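Local coordinates for protein putative decarboxylase involved in desferrioxamine biosynthesis (PDB 5O5C) that probably decarboxylates lysine with pyridoxal 5'-phosphate as cofactor, in the pathway that makes the siderophore desferrioxamine E in the fire blight pathogen, at residues S184-H189 with A205-F210; Q254-L257 with I262-A265; E309-R314 with D406-T411; Q416-N419 with A423-V426; K459-S464 with V502-E507. All blocks are in the same frame, centred on the assembly; numbering follows the deposited sequence.

Contact 1: residues S184-H189 with A205-F210; sequences SWCAAH and AKWRVF
W185, near the C-terminal end of helix 170-189, directs the edge of its indole at the face of the W207 indole, at the start of strand 207-212. The pair packs a helix against the mixed, mainly parallel sheet of the fold type I PLP-dependent domain. It is an edge-to-face (T-shaped) stack: the two five-membered rings have centroids 4.8 Å apart and planes inclined at 62°. The pyrrole side of W185 does the touching. Its CD1 stands over W207 toward the rim of the ring, 3.8 Å from W207 CE2, while W185 NE1 approaches W207 NE1 to 3.8 Å without a hydrogen bond. The first torsion of W185 (178°) sets CG trans to the amide nitrogen and carries the indole off the helix toward the strand; that of W207 (-60°) places CG opposite its own carbonyl carbon and brings the ring back to meet it. At the far end of W207, CH2 is met by C186 CB at 3.8 Å, and P201 touches both of these residues. H189, one helical turn on, covers a face of W185. Its ND1 donates to W185 O at 2.9 Å, with the acceptor in the imidazole plane, and its CE1 lies above the centre of the W185 ring. I262 and V264 of the adjacent strand also touch W185. On the strand itself, R208 folds back so that NH1 reaches both A205 O and W207 O; it sits 2.9 Å from W207 O, above the plane of that carbonyl.

Contact 2: residues Q254-L257 with I262-A265; sequences QRCL and IPVA
L257, in the last turn of helix 246-258, drapes over the ring of P263 near the start of strand 262-269. The helix and strand form the second half of a beta-alpha-beta crossover: the chain leaves strand 233-236, runs through the helix, and enters strand 262-269 on the other side of strand 207-212. From CB, the L257 side chain is set by a first torsion of -74°, with CG placed opposite the carbonyl carbon. CB serves as a stem and the contact begins at CG, which comes to 4.2 Å from P263 CG. The CD2 branch then makes the closest approach, 3.6 Å from P263 CD and 3.9 Å from P263 CG, whereas CD1 stays farther from the ring. The two side chains cross at about a right angle. One residue earlier, C256 points at the strand backbone. With SG trans to its own amide nitrogen, the sulfur lies 4.0 Å from I262 N; it touches the proline ring at P263 N, 4.1 Å away, and, at longer range, at CD. I262 itself contributes backbone alone here, its side chain turning to the opposite side, where it meets W185 and W207. From neighbouring strand 207-212, R208 touches C256 and F210 touches P263. No hydrogen bond or charge links the segments, and P263 N carries no hydrogen to donate; the fit therefore rests on van der Waals contact, with C256 buried and L257 at the exposed margin.

Contact 3: residues E309-R314 with D406-T411; sequences ESHRPR and DILALT
H311 and L408 have the nearest CA atoms of the two segments, 9.3 Å apart, so the backbones stay well separated and side chains span the interval. The contact joins the loop that follows strand 294-299 of the PLP-binding sheet of the fold type I domain to helix 397-420, the long helix that leads into the four-stranded antiparallel sheet. One methyl makes it: L408 CD1 meets H311 CD2 at 3.4 Å and also lies near CG and NE2 of that imidazole, approaching it obliquely. The two side chains come from opposite directions, L408 being aimed at the loop by a first torsion of -60°. R314 slides past L408 the other way. Its chain bends at the third torsion (62°), which brings NH1 to 3.9 Å from L408 CD1, the methyl lying at the guanidinium edge. H311 CG lies in the plane of the same guanidinium, and S310 OG stands over one face of the imidazole. The loop is turned tightly behind these groups, R314 N donating to H311 O. D405 also touches H311, and D406 OD2 is hydrogen-bonded to H25 NE2 of the second subunit, which places this part of the helix by the dimer interface. On the helix, I407 O takes two donors from opposite faces of its plane: T411 N at 3.1 Å and T411 OG1 at 2.8 Å.

Contact 4: residues Q416-N419 with A423-V426; sequences QLLN and AIEV
L418 and N419, near the C-terminal end of helix 397-420, pack on I424 and V426 of strand 424-426, the chain reversing between them in a tight helix-to-strand turn. Two kinds of contact build the interface, and no hydrogen bond crosses it. The apolar pairs centre on L418 CB. It meets V426 CG1 at 3.4 Å, tighter than ordinary carbon-carbon packing, and I424 CG2 at 4.0 Å. I424 and V426, being two apart in the strand, present their side chains on one side, toward the helix, while E425 between them turns the other way. The second kind sets carbonyl oxygens against aliphatic carbon. L418 O lies 3.3 Å from I424 CB and 3.5 Å from I424 CG2, an oxygen of the final helical turn pressed against a branched side chain. The amide oxygen of N419 does the same at the exposed margin, OD1 standing 3.5 Å from V426 CG2 where the two side chains cross nearly at right angles. The first torsion of V426 (-57°) explains the division of labour: CG1 lies opposite the carbonyl carbon and faces L418, whereas CG2 falls between the backbone nitrogen and the carbonyl carbon and receives N419. Strand 424-426 is an outermost strand of the four-stranded antiparallel sheet, with E425 backbone-bonded to R438 of the next strand. L418 is also touched by Q435 and F437 of strand 434-439, and helix 491-510 meets both sides of the contact, through I498 on L418 and V502 on I424.

Contact 5: residues K459-S464 with V502-E507; sequences KAVFRS and VHYGRE
Within 502-507, Y504 makes the contact with A460, V461 and S464 of helix 448-464. The axes of the two short segments approach to 9.9 Å, with their N-to-C directions at 122°, far from parallel. Along 502-507, V502 comes first and faces Y439 of strand 434-439. H503 follows and turns ND1 toward one face of the Y504 ring. The opposite face of Y504 takes A460 CB, a CH-pi contact 3.8 Å from the ring centroid and only 19° off its normal; ND1 and CB are both offset toward the rim. V461 CG2 approaches Y504 CD2 obliquely at 3.7 Å. At the end of the ring, Y504 OH comes close to S464 CB, whose OG bonds within its own helix to V461 O at 2.8 Å and also to N466 N. G505 then follows, after which R506 leads back to Y439. L500 of helix 491-510 also touches V461 and S464, and R463 forms a salt bridge with E66. Helix 448-464 thus packs on the C-terminal helix through A460, V461 and S464, and touches D136 of the second subunit through F462.

The five contacts follow one another in series along the chain and fall into two groups. Contacts 1 and 2, with centres 10 Å apart, share the large mixed sheet: strands 207-212 and 262-269 are neighbours there, linked by R208 N to I262 O and F210 N to A265 O, probable hydrogen bonds. Contacts 4 and 5, centres 17 Å apart, belong to the C-terminal part around the four-stranded antiparallel sheet and touch through I424 and V502. Contact 3 stands between, its centre about 37 Å from that of contact 1 and 21 Å from that of contact 4. Contacts 3 and 4 share helix 397-420, which meets the loop after strand 294-299 and then packs on strand 424-426.

Contact 1: residues S184-H189 with A205-F210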
# COMPACT_ATOMS: atom_id res chain seq x y z
N SER B 184 1.53 19.22 13.39
CA SER B 184 2.59 19.92 14.17
C SER B 184 2.38 21.43 14.33
O SER B 184 2.75 22.03 15.37
CB SER B 184 3.94 19.72 13.55
OG SER B 184 3.98 20.48 12.35
N TRP B 185 1.83 22.06 13.29
CA TRP B 185 1.54 23.48 13.32
C TRP B 185 0.46 23.73 14.36
O TRP B 185 0.61 24.61 15.21
CB TRP B 185 1.05 24.01 11.97
CG TRP B 185 0.70 25.47 12.05
CD1 TRP B 185 -0.48 26.01 12.46
CD2 TRP B 185 1.55 26.57 11.72
NE1 TRP B 185 -0.43 27.38 12.39
CE2 TRP B 185 0.81 27.76 11.96
CE3 TRP B 185 2.87 26.67 11.25
CZ2 TRP B 185 1.35 29.03 11.75
CZ3 TRP B 185 3.41 27.94 11.04
CH2 TRP B 185 2.64 29.11 11.28
N CYS B 186 -0.62 22.95 14.30
CA CYS B 186 -1.67 23.07 15.31
C CYS B 186 -1.17 22.92 16.75
O CYS B 186 -1.67 23.62 17.63
CB CYS B 186 -2.80 22.09 15.08
SG CYS B 186 -4.20 22.48 16.15
N ALA B 187 -0.21 22.03 17.00
CA ALA B 187 0.34 21.82 18.39
C ALA B 187 1.26 22.93 18.93
O ALA B 187 1.46 23.09 20.17
CB ALA B 187 1.07 20.49 18.46
N ALA B 188 1.87 23.68 18.04
CA ALA B 188 2.80 24.70 18.44
C ALA B 188 2.04 26.01 18.58
O ALA B 188 2.43 26.84 19.38
CB ALA B 188 3.97 24.79 17.44
N HIS B 189 0.91 26.17 17.88
CA HIS B 189 0.16 27.44 17.85
C HIS B 189 -1.17 27.45 18.61
O HIS B 189 -1.70 28.52 18.87
CB HIS B 189 -0.06 27.87 16.39
CG HIS B 189 1.23 28.13 15.68
ND1 HIS B 189 2.01 27.12 15.17
CD2 HIS B 189 1.92 29.28 15.48
CE1 HIS B 189 3.12 27.64 14.66
NE2 HIS B 189 3.08 28.95 14.82
N ALA B 205 -9.13 26.97 8.36
CA ALA B 205 -9.46 27.41 7.02
C ALA B 205 -8.46 28.46 6.49
O ALA B 205 -8.41 28.70 5.31
CB ALA B 205 -10.88 27.92 6.96
N LYS B 206 -7.64 29.07 7.36
CA LYS B 206 -6.70 30.08 6.88
C LYS B 206 -5.36 29.49 6.45
O LYS B 206 -4.63 30.16 5.73
CB LYS B 206 -6.49 31.14 7.94
CG LYS B 206 -7.75 31.85 8.40
CD LYS B 206 -7.44 32.70 9.63
CE LYS B 206 -8.41 33.85 9.85
NZ LYS B 206 -8.01 34.61 11.07
N TRP B 207 -5.06 28.24 6.85
CA TRP B 207 -3.72 27.69 6.66
C TRP B 207 -3.43 27.51 5.19
O TRP B 207 -4.28 27.14 4.41
CB TRP B 207 -3.55 26.35 7.43
CG TRP B 207 -3.74 26.48 8.92
CD1 TRP B 207 -3.75 27.62 9.64
CD2 TRP B 207 -3.91 25.42 9.85
NE1 TRP B 207 -3.98 27.36 10.95
CE2 TRP B 207 -4.08 26.02 11.12
CE3 TRP B 207 -3.97 24.03 9.75
CZ2 TRP B 207 -4.30 25.27 12.27
CZ3 TRP B 207 -4.17 23.29 10.88
CH2 TRP B 207 -4.32 23.91 12.15
N ARG B 208 -2.21 27.81 4.79
CA ARG B 208 -1.83 27.71 3.40
C ARG B 208 -0.55 26.95 3.24
O ARG B 208 0.38 27.15 3.99
CB ARG B 208 -1.74 29.10 2.75
CG ARG B 208 -3.12 29.77 2.56
CD ARG B 208 -4.00 29.04 1.54
NE ARG B 208 -5.31 29.66 1.33
CZ ARG B 208 -6.41 29.44 2.07
NH1 ARG B 208 -6.40 28.63 3.13
NH2 ARG B 208 -7.53 30.05 1.76
N VAL B 209 -0.53 26.11 2.22
CA VAL B 209 0.67 25.35 1.79
C VAL B 209 1.12 25.84 0.42
O VAL B 209 0.31 26.08 -0.45
CB VAL B 209 0.38 23.84 1.72
CG1 VAL B 209 1.53 23.06 1.09
CG2 VAL B 209 0.04 23.33 3.13
N PHE B 210 2.42 25.94 0.23
CA PHE B 210 2.97 26.45 -1.02
C PHE B 210 3.65 25.32 -1.76
O PHE B 210 4.46 24.59 -1.18
CB PHE B 210 3.95 27.59 -0.77
CG PHE B 210 3.37 28.72 -0.00
CD1 PHE B 210 3.39 28.70 1.38
CD2 PHE B 210 2.79 29.80 -0.64
CE1 PHE B 210 2.83 29.72 2.11
CE2 PHE B 210 2.25 30.84 0.09
CZ PHE B 210 2.27 30.80 1.47

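Contact 2: residues Q254-L257 with I262-A265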
# COMPACT_ATOMS: atom_id res chain seq x y z
N GLN B 254 3.90 36.60 1.30
CA GLN B 254 3.57 37.97 1.68
C GLN B 254 2.14 38.38 1.27
O GLN B 254 1.46 39.08 2.04
CB GLN B 254 4.55 38.98 1.05
CG GLN B 254 6.03 38.81 1.34
CD GLN B 254 6.35 38.72 2.81
OE1 GLN B 254 5.99 39.61 3.58
NE2 GLN B 254 7.02 37.64 3.21
N ARG B 255 1.71 37.99 0.07
CA ARG B 255 0.30 38.20 -0.33
C ARG B 255 -0.64 37.44 0.58
O ARG B 255 -1.72 37.91 0.92
CB ARG B 255 0.01 37.76 -1.77
CG ARG B 255 0.13 38.88 -2.78
CD ARG B 255 0.19 38.34 -4.21
NE ARG B 255 0.96 39.20 -5.11
CZ ARG B 255 1.16 38.97 -6.41
NH1 ARG B 255 0.64 37.90 -7.01
NH2 ARG B 255 1.87 39.83 -7.12
N CYS B 256 -0.22 36.23 0.94
CA CYS B 256 -0.97 35.41 1.86
C CYS B 256 -1.05 36.10 3.24
O CYS B 256 -2.13 36.16 3.85
CB CYS B 256 -0.33 34.01 1.89
SG CYS B 256 -0.76 32.94 3.25
N LEU B 257 0.05 36.68 3.70
CA LEU B 257 0.05 37.38 5.00
C LEU B 257 -0.77 38.69 5.00
O LEU B 257 -1.22 39.13 6.07
CB LEU B 257 1.46 37.67 5.50
CG LEU B 257 2.35 36.53 6.07
CD1 LEU B 257 3.76 37.07 6.26
CD2 LEU B 257 1.82 35.91 7.37
N ILE B 262 -2.49 32.25 6.76
CA ILE B 262 -1.43 31.79 7.63
C ILE B 262 -0.55 30.80 6.84
O ILE B 262 -1.03 29.75 6.46
CB ILE B 262 -2.01 31.14 8.91
CG1 ILE B 262 -2.82 32.16 9.73
CG2 ILE B 262 -0.90 30.57 9.77
CD1 ILE B 262 -3.47 31.61 10.99
N PRO B 263 0.72 31.14 6.59
CA PRO B 263 1.56 30.20 5.87
C PRO B 263 2.06 29.15 6.83
O PRO B 263 2.58 29.46 7.91
CB PRO B 263 2.71 31.07 5.33
CG PRO B 263 2.63 32.36 6.09
CD PRO B 263 1.45 32.35 6.99
N VAL B 264 1.90 27.90 6.42
CA VAL B 264 2.12 26.74 7.30
C VAL B 264 3.23 25.82 6.75
O VAL B 264 3.99 25.20 7.52
CB VAL B 264 0.73 26.05 7.50
CG1 VAL B 264 0.83 24.67 8.10
CG2 VAL B 264 -0.15 26.92 8.37
N ALA B 265 3.31 25.69 5.42
CA ALA B 265 4.25 24.79 4.81
C ALA B 265 4.55 25.05 3.34
O ALA B 265 3.71 25.55 2.52
CB ALA B 265 3.76 23.36 5.00

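Contact 3: residues E309-R314 with D406-T411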
# COMPACT_ATOMS: atom_id res chain seq x y z
N GLU B 309 27.72 8.88 -7.10
CA GLU B 309 29.09 9.33 -6.78
C GLU B 309 29.30 10.83 -6.97
O GLU B 309 29.88 11.47 -6.10
CB GLU B 309 30.13 8.56 -7.63
CG GLU B 309 29.96 8.70 -9.17
CD GLU B 309 31.18 8.24 -9.97
OE1 GLU B 309 31.73 7.16 -9.69
OE2 GLU B 309 31.59 8.97 -10.91
N SER B 310 28.82 11.37 -8.09
CA SER B 310 29.11 12.75 -8.50
C SER B 310 27.93 13.71 -8.42
O SER B 310 28.13 14.89 -8.17
CB SER B 310 29.68 12.78 -9.91
OG SER B 310 28.82 12.16 -10.85
N HIS B 311 26.71 13.19 -8.64
CA HIS B 311 25.54 14.00 -8.75
C HIS B 311 24.86 14.29 -7.42
O HIS B 311 24.06 15.23 -7.33
CB HIS B 311 24.55 13.39 -9.75
CG HIS B 311 25.08 13.29 -11.14
ND1 HIS B 311 25.34 14.40 -11.92
CD2 HIS B 311 25.38 12.22 -11.91
CE1 HIS B 311 25.79 14.01 -13.10
NE2 HIS B 311 25.84 12.69 -13.12
N ARG B 312 25.17 13.51 -6.39
CA ARG B 312 24.62 13.72 -5.02
C ARG B 312 24.56 15.20 -4.59
O ARG B 312 23.54 15.65 -3.97
CB ARG B 312 25.48 12.91 -4.04
CG ARG B 312 25.00 12.69 -2.62
CD ARG B 312 25.97 11.71 -1.95
NE ARG B 312 25.90 10.37 -2.57
CZ ARG B 312 26.89 9.47 -2.64
NH1 ARG B 312 28.10 9.72 -2.16
NH2 ARG B 312 26.68 8.30 -3.23
N PRO B 313 25.64 15.99 -4.89
CA PRO B 313 25.56 17.44 -4.60
C PRO B 313 24.38 18.16 -5.21
O PRO B 313 23.98 19.19 -4.68
CB PRO B 313 26.89 17.99 -5.12
CG PRO B 313 27.83 16.86 -4.89
CD PRO B 313 27.03 15.62 -5.21
N ARG B 314 23.77 17.61 -6.25
CA ARG B 314 22.63 18.27 -6.85
C ARG B 314 21.35 18.23 -5.96
O ARG B 314 20.37 18.91 -6.29
CB ARG B 314 22.36 17.74 -8.27
CG ARG B 314 23.53 17.99 -9.23
CD ARG B 314 23.48 17.08 -10.44
NE ARG B 314 22.28 17.31 -11.20
CZ ARG B 314 21.73 16.47 -12.06
NH1 ARG B 314 22.21 15.27 -12.32
NH2 ARG B 314 20.64 16.85 -12.68
N ASP B 406 24.55 6.43 -15.53
CA ASP B 406 24.34 6.10 -16.95
C ASP B 406 23.05 6.62 -17.56
O ASP B 406 23.06 7.17 -18.67
CB ASP B 406 24.55 4.62 -17.24
CG ASP B 406 25.97 4.22 -17.07
OD1 ASP B 406 26.77 5.11 -16.79
OD2 ASP B 406 26.34 3.06 -17.18
N ILE B 407 21.95 6.52 -16.81
CA ILE B 407 20.66 7.09 -17.28
C ILE B 407 20.73 8.64 -17.35
O ILE B 407 20.29 9.23 -18.34
CB ILE B 407 19.39 6.49 -16.60
CG1 ILE B 407 19.49 6.40 -15.11
CG2 ILE B 407 19.13 5.04 -17.09
CD1 ILE B 407 18.18 6.27 -14.37
N LEU B 408 21.31 9.30 -16.36
CA LEU B 408 21.59 10.76 -16.49
C LEU B 408 22.42 11.14 -17.75
O LEU B 408 22.10 12.06 -18.45
CB LEU B 408 22.26 11.30 -15.23
CG LEU B 408 21.38 11.10 -13.98
CD1 LEU B 408 22.14 11.39 -12.73
CD2 LEU B 408 20.15 11.97 -14.04
N ALA B 409 23.48 10.40 -18.04
CA ALA B 409 24.30 10.72 -19.24
C ALA B 409 23.52 10.38 -20.52
O ALA B 409 23.53 11.16 -21.50
CB ALA B 409 25.60 9.98 -19.19
N LEU B 410 22.75 9.29 -20.50
CA LEU B 410 21.95 8.97 -21.68
C LEU B 410 20.96 10.11 -22.02
O LEU B 410 20.83 10.40 -23.18
CB LEU B 410 21.24 7.63 -21.58
CG LEU B 410 20.57 7.13 -22.89
CD1 LEU B 410 21.49 6.95 -24.09
CD2 LEU B 410 19.94 5.78 -22.63
N THR B 411 20.34 10.74 -21.00
CA THR B 411 19.32 11.80 -21.18
C THR B 411 19.92 13.08 -21.78
O THR B 411 19.25 13.85 -22.50
CB THR B 411 18.68 12.18 -19.80
OG1 THR B 411 18.32 11.00 -19.11
CG2 THR B 411 17.45 13.05 -19.93

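Contact 4: residues Q416-N419 with A423-V426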
# COMPACT_ATOMS: atom_id res chain seq x y z
N GLN B 416 20.62 16.31 -26.62
CA GLN B 416 21.41 16.66 -27.78
C GLN B 416 20.72 16.25 -29.06
O GLN B 416 20.53 17.09 -29.93
CB GLN B 416 22.84 16.11 -27.70
CG GLN B 416 23.68 16.81 -26.66
CD GLN B 416 25.11 16.30 -26.59
OE1 GLN B 416 25.38 15.10 -26.73
NE2 GLN B 416 26.05 17.22 -26.38
N LEU B 417 20.27 15.00 -29.17
CA LEU B 417 19.63 14.51 -30.41
C LEU B 417 18.30 15.16 -30.76
O LEU B 417 17.96 15.27 -31.94
CB LEU B 417 19.34 13.03 -30.33
CG LEU B 417 20.45 12.03 -30.15
CD1 LEU B 417 19.84 10.69 -29.77
CD2 LEU B 417 21.29 11.96 -31.41
N LEU B 418 17.52 15.49 -29.73
CA LEU B 418 16.24 16.17 -29.88
C LEU B 418 16.44 17.61 -30.37
O LEU B 418 15.73 18.05 -31.30
CB LEU B 418 15.44 16.17 -28.56
CG LEU B 418 14.92 14.79 -28.08
CD1 LEU B 418 14.32 14.92 -26.72
CD2 LEU B 418 13.91 14.16 -29.00
N ASN B 419 17.39 18.32 -29.75
CA ASN B 419 17.67 19.72 -30.05
C ASN B 419 18.22 19.85 -31.47
O ASN B 419 17.73 20.62 -32.26
CB ASN B 419 18.64 20.32 -29.02
CG ASN B 419 18.68 21.83 -29.05
OD1 ASN B 419 17.63 22.50 -29.18
ND2 ASN B 419 19.87 22.39 -28.93
N ALA B 423 12.75 19.99 -36.71
CA ALA B 423 11.33 19.74 -36.41
C ALA B 423 10.99 19.50 -34.92
O ALA B 423 9.83 19.59 -34.55
CB ALA B 423 10.83 18.57 -37.27
N ILE B 424 11.98 19.21 -34.07
CA ILE B 424 11.73 19.03 -32.62
C ILE B 424 12.05 20.27 -31.82
O ILE B 424 13.14 20.79 -31.89
CB ILE B 424 12.55 17.88 -32.03
CG1 ILE B 424 12.25 16.57 -32.77
CG2 ILE B 424 12.29 17.74 -30.50
CD1 ILE B 424 10.87 16.03 -32.59
N GLU B 425 11.05 20.74 -31.09
CA GLU B 425 11.22 21.80 -30.10
C GLU B 425 11.39 21.20 -28.67
O GLU B 425 10.47 20.53 -28.18
CB GLU B 425 9.98 22.65 -30.12
CG GLU B 425 10.08 23.90 -29.28
CD GLU B 425 8.73 24.46 -28.99
OE1 GLU B 425 7.94 24.62 -29.95
OE2 GLU B 425 8.44 24.70 -27.80
N VAL B 426 12.52 21.48 -28.02
CA VAL B 426 12.83 21.01 -26.65
C VAL B 426 12.74 22.19 -25.70
O VAL B 426 13.02 23.30 -26.11
CB VAL B 426 14.21 20.33 -26.52
CG1 VAL B 426 14.33 19.16 -27.46
CG2 VAL B 426 15.36 21.29 -26.78

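Contact 5: residues K459-S464 with V502-E507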
# COMPACT_ATOMS: atom_id res chain seq x y z
N LYS B 459 -0.43 8.74 -29.61
CA LYS B 459 -1.43 7.68 -29.82
C LYS B 459 -0.93 6.76 -30.93
O LYS B 459 -0.91 5.55 -30.78
CB LYS B 459 -2.84 8.28 -30.05
CG LYS B 459 -3.51 8.67 -28.73
CD LYS B 459 -5.04 8.70 -28.81
CE LYS B 459 -5.56 9.89 -29.61
NZ LYS B 459 -6.87 10.38 -29.09
N ALA B 460 -0.40 7.32 -32.02
CA ALA B 460 0.12 6.44 -33.07
C ALA B 460 1.29 5.62 -32.51
O ALA B 460 1.31 4.40 -32.67
CB ALA B 460 0.54 7.25 -34.27
N VAL B 461 2.24 6.26 -31.83
CA VAL B 461 3.43 5.51 -31.37
C VAL B 461 2.97 4.33 -30.51
O VAL B 461 3.44 3.20 -30.68
CB VAL B 461 4.43 6.42 -30.60
CG1 VAL B 461 5.49 5.58 -29.89
CG2 VAL B 461 5.11 7.38 -31.53
N PHE B 462 1.99 4.60 -29.64
CA PHE B 462 1.40 3.58 -28.78
C PHE B 462 0.74 2.45 -29.55
O PHE B 462 1.09 1.33 -29.33
CB PHE B 462 0.41 4.19 -27.79
CG PHE B 462 0.22 3.39 -26.53
CD1 PHE B 462 1.31 2.84 -25.85
CD2 PHE B 462 -1.06 3.24 -25.98
CE1 PHE B 462 1.14 2.14 -24.65
CE2 PHE B 462 -1.23 2.51 -24.79
CZ PHE B 462 -0.13 1.97 -24.14
N ARG B 463 -0.10 2.78 -30.53
CA ARG B 463 -0.80 1.80 -31.37
C ARG B 463 0.20 0.92 -32.15
O ARG B 463 0.05 -0.30 -32.20
CB ARG B 463 -1.77 2.55 -32.29
CG ARG B 463 -2.65 1.71 -33.20
CD ARG B 463 -3.57 0.86 -32.36
NE ARG B 463 -4.59 0.17 -33.13
CZ ARG B 463 -5.28 -0.89 -32.72
NH1 ARG B 463 -5.08 -1.43 -31.51
NH2 ARG B 463 -6.19 -1.41 -33.51
N SER B 464 1.26 1.54 -32.69
CA SER B 464 2.30 0.81 -33.35
C SER B 464 3.05 -0.11 -32.42
O SER B 464 3.75 -0.97 -32.89
CB SER B 464 3.34 1.73 -33.99
OG SER B 464 4.41 2.06 -33.06
N VAL B 502 8.82 11.61 -35.41
CA VAL B 502 8.78 12.46 -36.63
C VAL B 502 8.10 11.75 -37.83
O VAL B 502 7.44 12.42 -38.60
CB VAL B 502 10.16 13.08 -37.02
CG1 VAL B 502 10.78 13.87 -35.88
CG2 VAL B 502 11.12 12.03 -37.49
N HIS B 503 8.21 10.43 -37.97
CA HIS B 503 7.41 9.72 -38.96
C HIS B 503 5.91 9.99 -38.75
O HIS B 503 5.25 10.56 -39.61
CB HIS B 503 7.72 8.20 -38.98
CG HIS B 503 6.88 7.43 -39.96
ND1 HIS B 503 6.09 6.36 -39.60
CD2 HIS B 503 6.66 7.62 -41.28
CE1 HIS B 503 5.45 5.91 -40.66
NE2 HIS B 503 5.76 6.67 -41.68
N TYR B 504 5.40 9.69 -37.56
CA TYR B 504 3.96 9.90 -37.30
C TYR B 504 3.53 11.39 -37.37
O TYR B 504 2.41 11.69 -37.74
CB TYR B 504 3.53 9.24 -36.00
CG TYR B 504 3.61 7.74 -36.07
CD1 TYR B 504 2.91 7.03 -37.04
CD2 TYR B 504 4.38 7.03 -35.17
CE1 TYR B 504 2.97 5.66 -37.10
CE2 TYR B 504 4.45 5.65 -35.23
CZ TYR B 504 3.75 4.97 -36.19
OH TYR B 504 3.86 3.60 -36.24
N GLY B 505 4.44 12.29 -37.01
CA GLY B 505 4.20 13.71 -37.10
C GLY B 505 4.09 14.12 -38.55
O GLY B 505 3.07 14.71 -38.96
N ARG B 506 5.10 13.76 -39.35
CA ARG B 506 5.00 14.04 -40.78
C ARG B 506 3.76 13.35 -41.40
O ARG B 506 3.16 13.91 -42.28
CB ARG B 506 6.27 13.66 -41.51
CG ARG B 506 7.49 14.39 -40.99
CD ARG B 506 8.77 13.74 -41.44
NE ARG B 506 9.90 14.58 -41.06
CZ ARG B 506 11.17 14.23 -41.16
NH1 ARG B 506 11.52 13.07 -41.70
NH2 ARG B 506 12.11 15.07 -40.78
N GLU B 507 3.43 12.15 -40.98
CA GLU B 507 2.18 11.50 -41.37
C GLU B 507 0.90 12.31 -41.04
O GLU B 507 -0.04 12.33 -41.82
CB GLU B 507 2.08 10.14 -40.72
CG GLU B 507 0.68 9.54 -40.78
CD GLU B 507 0.64 8.05 -40.60
OE1 GLU B 507 1.67 7.38 -40.74
OE2 GLU B 507 -0.46 7.55 -40.33